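Local coordinates for protein arsenate Reductase (Corynebacterium glutamicum, PDB 3T38) that reduces arsenate to arsenite in a thioredoxin-dependent manner, using a low molecular weight tyrosine phosphatase fold, and so probably contributes to arsenic resistance, at residues L128-L131 / S132-G135; T11-L14 / N15-A18. All coordinates share one frame; numbering follows the deposited sequence.

Contact 1 of 2, residues L128-L131 / S132-G135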
loop_
_atom_site.group_PDB
_atom_site.type_symbol
_atom_site.label_atom_id
_atom_site.label_comp_id
_atom_site.label_asym_id
_atom_site.label_seq_id
_atom_site.Cartn_x
_atom_site.Cartn_y
_atom_site.Cartn_z
ATOM N N LEU A 128 20.031 13.369 -3.175
ATOM C CA LEU A 128 20.348 13.973 -1.905
ATOM C C LEU A 128 21.558 14.899 -2.022
ATOM O O LEU A 128 21.476 16.067 -1.623
ATOM C CB LEU A 128 20.649 12.883 -0.860
ATOM C CG LEU A 128 19.652 12.396 0.217
ATOM C CD1 LEU A 128 18.193 12.507 -0.171
ATOM C CD2 LEU A 128 19.973 10.962 0.721
ATOM N N GLU A 129 22.671 14.382 -2.553
ATOM C CA GLU A 129 23.886 15.169 -2.688
ATOM C C GLU A 129 23.728 16.438 -3.574
ATOM O O GLU A 129 24.149 17.520 -3.142
ATOM C CB GLU A 129 25.105 14.305 -3.103
ATOM C CG GLU A 129 26.402 15.149 -3.417
ATOM C CD GLU A 129 27.646 14.307 -3.772
ATOM O OE1 GLU A 129 27.541 13.064 -3.888
ATOM O OE2 GLU A 129 28.754 14.891 -3.903
ATOM N N ILE A 130 23.127 16.311 -4.769
ATOM C CA ILE A 130 22.989 17.455 -5.692
ATOM C C ILE A 130 22.061 18.539 -5.127
ATOM O O ILE A 130 22.374 19.735 -5.214
ATOM C CB ILE A 130 22.445 17.087 -7.125
ATOM C CG1 ILE A 130 23.197 15.938 -7.819
ATOM C CG2 ILE A 130 22.418 18.328 -8.049
ATOM C CD1 ILE A 130 24.591 16.174 -8.052
ATOM N N LEU A 131 20.909 18.130 -4.601
ATOM C CA LEU A 131 19.962 19.085 -4.004
ATOM C C LEU A 131 20.652 19.773 -2.849
ATOM O O LEU A 131 20.640 20.987 -2.751
ATOM C CB LEU A 131 18.683 18.393 -3.538
ATOM C CG LEU A 131 17.770 17.910 -4.668
ATOM C CD1 LEU A 131 16.535 17.306 -4.085
ATOM C CD2 LEU A 131 17.434 19.072 -5.684
ATOM N N SER A 132 21.280 18.973 -1.993
ATOM C CA SER A 132 22.138 19.521 -0.926
ATOM C C SER A 132 23.180 20.563 -1.378
ATOM O O SER A 132 23.304 21.599 -0.733
ATOM C CB SER A 132 22.825 18.395 -0.174
ATOM O OG SER A 132 23.653 18.957 0.803
ATOM N N GLU A 133 23.879 20.303 -2.488
ATOM C CA GLU A 133 24.968 21.174 -2.999
ATOM C C GLU A 133 24.506 22.537 -3.435
ATOM O O GLU A 133 25.327 23.414 -3.653
ATOM C CB GLU A 133 25.606 20.596 -4.250
ATOM C CG GLU A 133 26.333 19.302 -4.091
ATOM C CD GLU A 133 27.145 18.976 -5.340
ATOM O OE1 GLU A 133 27.114 17.798 -5.781
ATOM O OE2 GLU A 133 27.805 19.910 -5.872
ATOM N N ARG A 134 23.208 22.687 -3.657
ATOM C CA ARG A 134 22.653 23.925 -4.159
ATOM C C ARG A 134 21.617 24.425 -3.173
ATOM O O ARG A 134 20.736 25.195 -3.536
ATOM C CB ARG A 134 22.034 23.756 -5.552
ATOM C CG ARG A 134 20.824 22.837 -5.591
ATOM C CD ARG A 134 20.308 22.697 -6.995
ATOM N NE ARG A 134 19.260 23.654 -7.231
ATOM C CZ ARG A 134 18.800 23.994 -8.427
ATOM N NH1 ARG A 134 19.336 23.435 -9.524
ATOM N NH2 ARG A 134 17.823 24.911 -8.508
ATOM N N GLY A 135 21.745 23.977 -1.931
ATOM C CA GLY A 135 20.967 24.495 -0.829
ATOM C C GLY A 135 19.486 24.227 -0.873
ATOM O O GLY A 135 18.695 25.095 -0.494
#
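Ser132 N bonds to Leu128 O and Glu133 N to Glu129 O, both at 2.9 Å, the last strong i to i+4 links before helix 125-133 ends. At Arg134 the pattern tightens: its N bonds to Leu131 O at 3.2 Å from well above the carbonyl plane, and only weakly to Ile130 O. Gly135 is the C-prime residue of a Schellman motif, with Val136 N bonded to Leu131 O and Gly135 N to Ser132 O; its positive phi, 66°, suits a residue without a side chain. On the exposed face, Glu133 folds back across the preceding turn, because CG sits beside its backbone N (chi1 -65°) and the chain then extends. Glu133 OE1 lies 3.6 Å from Glu129 CG and 3.8 Å from Ile130 CD1. The carboxylates, 43° apart in plane, bring Glu129 OE2 within 3.8 Å of Glu133 OE1, a like-charge approach that may raise their proton affinity slightly. Arg134 lays its CG 3.4 Å from Leu131 O, while its NH2 forms a salt bridge with Asp198 of helix 190-211. Leu131, buried and apolar, faces Ala100 of helix 94-106 and Ile138.

Contact 2 of 2, residues T11-L14 / N15-A18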
loop_
_atom_site.group_PDB
_atom_site.type_symbol
_atom_site.label_atom_id
_atom_site.label_comp_id
_atom_site.label_asym_id
_atom_site.label_seq_id
_atom_site.Cartn_x
_atom_site.Cartn_y
_atom_site.Cartn_z
ATOM N N THR A 11 5.258 -3.344 17.329
ATOM C CA THR A 11 3.805 -3.478 17.598
ATOM C C THR A 11 3.325 -2.633 18.772
ATOM O O THR A 11 2.271 -2.016 18.727
ATOM C CB THR A 11 3.432 -5.011 17.861
ATOM O OG1 THR A 11 3.397 -5.721 16.613
ATOM C CG2 THR A 11 2.050 -5.207 18.641
ATOM N N ASN A 12 4.087 -2.659 19.858
ATOM C CA ASN A 12 3.724 -1.912 21.025
ATOM C C ASN A 12 3.928 -0.418 20.835
ATOM O O ASN A 12 3.096 0.388 21.256
ATOM C CB ASN A 12 4.471 -2.456 22.262
ATOM C CG ASN A 12 3.975 -3.843 22.669
ATOM O OD1 ASN A 12 2.811 -4.207 22.432
ATOM N ND2 ASN A 12 4.867 -4.637 23.270
ATOM N N ILE A 13 5.010 -0.045 20.172
ATOM C CA ILE A 13 5.252 1.357 19.852
ATOM C C ILE A 13 4.127 1.895 18.990
ATOM O O ILE A 13 3.563 2.923 19.334
ATOM C CB ILE A 13 6.594 1.563 19.167
ATOM C CG1 ILE A 13 7.707 1.060 20.096
ATOM C CG2 ILE A 13 6.770 3.020 18.737
ATOM C CD1 ILE A 13 7.593 -0.519 20.357
ATOM N N LEU A 14 3.827 1.179 17.894
ATOM C CA LEU A 14 2.714 1.479 16.971
ATOM C C LEU A 14 1.380 1.608 17.746
ATOM O O LEU A 14 0.573 2.499 17.482
ATOM C CB LEU A 14 2.643 0.449 15.799
ATOM C CG LEU A 14 3.874 0.324 14.852
ATOM C CD1 LEU A 14 3.782 -0.862 13.847
ATOM C CD2 LEU A 14 4.153 1.633 14.044
ATOM N N ASN A 15 1.142 0.729 18.710
ATOM C CA ASN A 15 -0.057 0.869 19.527
ATOM C C ASN A 15 -0.101 2.230 20.237
ATOM O O ASN A 15 -1.168 2.854 20.288
ATOM C CB ASN A 15 -0.166 -0.236 20.590
ATOM C CG ASN A 15 -0.560 -1.557 20.029
ATOM O OD1 ASN A 15 -1.270 -1.639 19.015
ATOM N ND2 ASN A 15 -0.123 -2.620 20.689
ATOM N N ARG A 16 1.052 2.681 20.754
ATOM C CA ARG A 16 1.128 3.961 21.473
ATOM C C ARG A 16 0.809 5.170 20.587
ATOM O O ARG A 16 0.010 6.016 20.968
ATOM C CB ARG A 16 2.433 4.139 22.247
ATOM C CG ARG A 16 2.480 5.434 23.073
ATOM C CD ARG A 16 3.915 5.837 23.519
ATOM N NE ARG A 16 4.866 5.733 22.407
ATOM C CZ ARG A 16 4.948 6.615 21.417
ATOM N NH1 ARG A 16 4.157 7.687 21.416
ATOM N NH2 ARG A 16 5.836 6.450 20.435
ATOM N N ILE A 17 1.394 5.183 19.394
ATOM C CA ILE A 17 1.117 6.150 18.322
ATOM C C ILE A 17 -0.355 6.175 17.848
ATOM O O ILE A 17 -0.938 7.252 17.660
ATOM C CB ILE A 17 2.100 5.913 17.108
ATOM C CG1 ILE A 17 3.562 6.137 17.524
ATOM C CG2 ILE A 17 1.788 6.846 15.936
ATOM C CD1 ILE A 17 4.534 5.408 16.613
ATOM N N ALA A 18 -0.979 5.019 17.671
ATOM C CA ALA A 18 -2.403 4.989 17.338
ATOM C C ALA A 18 -3.292 5.600 18.446
ATOM O O ALA A 18 -4.235 6.318 18.143
ATOM C CB ALA A 18 -2.838 3.579 17.047
#
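Asn15 N to Thr11 O, Arg16 N to Asn12 O and Ile17 N to Ile13 O are successive i to i+4 backbone bonds of helix 10-24. The last of them, 3.1 Å long, is nearly straight at 166° and lies in the carbonyl plane. Ile13 O also receives a weak bond from Arg16 N, so two amides converge on that carbonyl.

Among the polar side chains, Asn15 keeps close to this backbone. With CG beside its own N (chi1 -74°), it folds back over the preceding turn, and Asn15 CG comes within 3.1 Å of Thr11 O. Asn15 ND2 is 4.0 Å from Thr11 CG2, the two side chains lying side by side and pointing the same way. Asn12 OD1 is 3.8 Å from Asn15 ND2, with the amide planes 42° apart. Arg16 instead sends CG beside its carbonyl carbon, and a bend at chi3 leaves Ile13 O over one face of the guanidinium, with Arg16 NH2 3.9 Å from Ile13 CG2. NH1 makes a salt bridge with Glu20, one turn further on, a pairing suited to an exposed helix face.

In the apolar contact the gamma methyl of Ile13, CG2, meets the terminal methyl of Ile17, CD1, at 3.9 Å, the two side chains crossing obliquely. Leu14, buried, packs on Phe39 and Tyr42 of helix 31-49, and the small Ala18 fits against Asn35 there. Thr11 packs on Tyr169 and Asn15 on Arg152, both of the second subunit.

The chemistry is thus that of an amphipathic helix: Leu14 and Ala18 face helix 31-49, with Asn15 at the edge, also on Phe39, while the exposed side carries Asn12 and the Arg16-Glu20 pair.

Contact 2 lies within one helix, contact 1 at the C-terminal end of another, and their nearest atoms are about 23 Å apart. Contact 1 is a surface contact in the low molecular weight phosphatase part of the chain, beside helices 94-106 and 190-211; one of its touching residues is buried. Contact 2 is partly buried, with four buried residues, in the N-terminal helical region beside helix 31-49, and it also meets the second subunit. Backbone chemistry follows place: regular bonding runs on through residues 11-18, whereas it gives way to a Schellman motif at residues 132-135. Both hold an arginine salt-bridged to a residue outside, but contact 1 adds a close glutamate pair where contact 2 has two asparagines.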